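Local coordinates for protein gamma-hexachlorocyclohexane dehydrochlorinase (Novosphingobium barchaimii LL02, PDB 5KVB) that probably catalyses two successive dehydrochlorinations of the pollutant lindane, by way of pentachlorocyclohexene, to a tetrachlorocyclohexadiene, at residues A[118-123]-A[134-139]. Numbering follows the deposited sequence.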
loop_
_atom_site.group_PDB
_atom_site.type_symbol
_atom_site.label_atom_id
_atom_site.label_comp_id
_atom_site.label_asym_id
_atom_site.label_seq_id
_atom_site.Cartn_x
_atom_site.Cartn_y
_atom_site.Cartn_z
ATOM N N ALA A 118 -0.230 8.644 9.675
ATOM C CA ALA A 118 -1.562 9.213 9.854
ATOM C C ALA A 118 -2.659 8.190 9.627
ATOM O O ALA A 118 -2.460 7.191 8.921
ATOM C CB ALA A 118 -1.758 10.392 8.923
ATOM N N VAL A 119 -3.811 8.452 10.235
ATOM C CA VAL A 119 -5.020 7.704 9.943
ATOM C C VAL A 119 -6.016 8.639 9.276
ATOM O O VAL A 119 -6.292 9.723 9.788
ATOM C CB VAL A 119 -5.624 7.089 11.216
ATOM C CG1 VAL A 119 -7.030 6.566 10.951
ATOM C CG2 VAL A 119 -4.716 5.972 11.736
ATOM N N TYR A 120 -6.509 8.227 8.110
ATOM C CA TYR A 120 -7.533 8.975 7.381
ATOM C C TYR A 120 -8.893 8.311 7.574
ATOM O O TYR A 120 -9.064 7.125 7.249
ATOM C CB TYR A 120 -7.222 9.048 5.876
ATOM C CG TYR A 120 -6.119 9.999 5.446
ATOM C CD1 TYR A 120 -5.189 10.498 6.352
ATOM C CD2 TYR A 120 -6.020 10.397 4.112
ATOM C CE1 TYR A 120 -4.169 11.373 5.929
ATOM C CE2 TYR A 120 -5.024 11.268 3.690
ATOM C CZ TYR A 120 -4.106 11.745 4.599
ATOM O OH TYR A 120 -3.111 12.600 4.173
ATOM N N THR A 121 -9.850 9.063 8.110
ATOM C CA THR A 121 -11.210 8.585 8.342
ATOM C C THR A 121 -12.137 9.327 7.375
ATOM O O THR A 121 -12.218 10.561 7.413
ATOM C CB THR A 121 -11.646 8.821 9.800
ATOM O OG1 THR A 121 -10.684 8.225 10.688
ATOM C CG2 THR A 121 -12.975 8.187 10.069
ATOM N N SER A 122 -12.793 8.592 6.481
ATOM C CA SER A 122 -13.496 9.206 5.351
ATOM C C SER A 122 -14.963 8.775 5.273
ATOM O O SER A 122 -15.341 7.752 5.827
ATOM C CB SER A 122 -12.763 8.869 4.045
ATOM O OG SER A 122 -12.594 7.468 3.895
ATOM N N GLU A 123 -15.779 9.576 4.582
ATOM C CA GLU A 123 -17.157 9.226 4.276
ATOM C C GLU A 123 -17.409 9.587 2.818
ATOM O O GLU A 123 -16.907 10.604 2.319
ATOM C CB GLU A 123 -18.160 9.964 5.183
ATOM C CG GLU A 123 -19.615 9.516 5.000
ATOM C CD GLU A 123 -20.620 10.469 5.651
ATOM O OE1 GLU A 123 -20.959 10.261 6.841
ATOM O OE2 GLU A 123 -21.079 11.420 4.972
ATOM N N SER A 134 -17.825 12.889 1.013
ATOM C CA SER A 134 -18.622 13.800 1.835
ATOM C C SER A 134 -17.849 14.252 3.077
ATOM O O SER A 134 -18.138 15.316 3.623
ATOM C CB SER A 134 -19.950 13.164 2.255
ATOM O OG SER A 134 -19.765 11.903 2.865
ATOM N N LYS A 135 -16.897 13.447 3.546
ATOM C CA LYS A 135 -16.057 13.811 4.701
ATOM C C LYS A 135 -14.642 13.243 4.601
ATOM O O LYS A 135 -14.456 12.106 4.142
ATOM C CB LYS A 135 -16.650 13.292 6.019
ATOM C CG LYS A 135 -18.049 13.736 6.372
ATOM C CD LYS A 135 -18.411 13.283 7.796
ATOM C CE LYS A 135 -19.880 13.570 8.080
ATOM N NZ LYS A 135 -20.248 13.242 9.488
ATOM N N LEU A 136 -13.658 14.002 5.083
ATOM C CA LEU A 136 -12.316 13.469 5.332
ATOM C C LEU A 136 -11.780 14.083 6.609
ATOM O O LEU A 136 -11.853 15.301 6.801
ATOM C CB LEU A 136 -11.363 13.748 4.166
ATOM C CG LEU A 136 -9.896 13.301 4.358
ATOM C CD1 LEU A 136 -9.759 11.787 4.615
ATOM C CD2 LEU A 136 -9.046 13.710 3.169
ATOM N N ASN A 137 -11.264 13.217 7.475
ATOM C CA ASN A 137 -10.649 13.609 8.731
ATOM C C ASN A 137 -9.254 13.004 8.750
ATOM O O ASN A 137 -9.098 11.803 8.569
ATOM C CB ASN A 137 -11.502 13.118 9.909
ATOM C CG ASN A 137 -10.969 13.545 11.254
ATOM O OD1 ASN A 137 -11.479 14.497 11.859
ATOM N ND2 ASN A 137 -9.956 12.839 11.745
ATOM N N GLY A 138 -8.235 13.837 8.927
ATOM C CA GLY A 138 -6.874 13.347 9.029
ATOM C C GLY A 138 -6.330 13.568 10.429
ATOM O O GLY A 138 -6.422 14.679 10.959
ATOM N N ARG A 139 -5.788 12.508 11.023
ATOM C CA ARG A 139 -5.149 12.557 12.337
ATOM C C ARG A 139 -3.732 11.979 12.281
ATOM O O ARG A 139 -3.516 10.884 11.757
ATOM C CB ARG A 139 -5.995 11.802 13.367
ATOM C CG ARG A 139 -5.275 11.512 14.674
ATOM C CD ARG A 139 -6.258 11.130 15.772
ATOM N NE ARG A 139 -7.487 10.576 15.222
ATOM C CZ ARG A 139 -7.711 9.278 15.038
ATOM N NH1 ARG A 139 -6.788 8.385 15.370
ATOM N NH2 ARG A 139 -8.864 8.875 14.522
HETATM O O HOH W 1 -8.846 10.178 11.306
#
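Glu123 and Ser134 meet at one end of an antiparallel ladder, where strands 113-127 and 130-145 form a beta hairpin within the mixed sheet of this SnoaL-like (NTF2 clan) domain. Ser134 OG gives a hydrogen bond of 2.5 Å to the anti lone pair of Glu123 OE2. Ser134 and Lys135 together face Glu123 in a classic beta bulge, and both of their amides bond to Glu123 O from the same face of its carbonyl, at 2.8 Å from Ser134 N and 3.1 Å from Lys135 N. The Glu123 side chain sets CG opposite its own amide nitrogen (chi1 -174°) and runs out extended, and the Lys135 chain crosses it obliquely, Lys135 CE 3.7 Å from Glu123 OE1, the ammonium staying beyond salt-bridge range. Replacing Glu123 by an alanine would probably leave the Ser134 hydroxyl without its carboxylate mate and Lys135 without this neighbouring opposite charge. On the other face of the sheet, Leu136 CD1 lies 3.9 Å from Tyr120 CB, beneath helix 10-33, whose Gln27 touches both side chains. The Tyr120 side chain comes close to that of His80, the probable proton acceptor, which places this face beside the likely active site. Back on the Glu123 face, a water accepts from Asn137 ND2 at 2.9 Å, lies 2.8 Å from Thr121 OG1 in a second hydrogen bond, and donates to Val119 O at 3.0 Å.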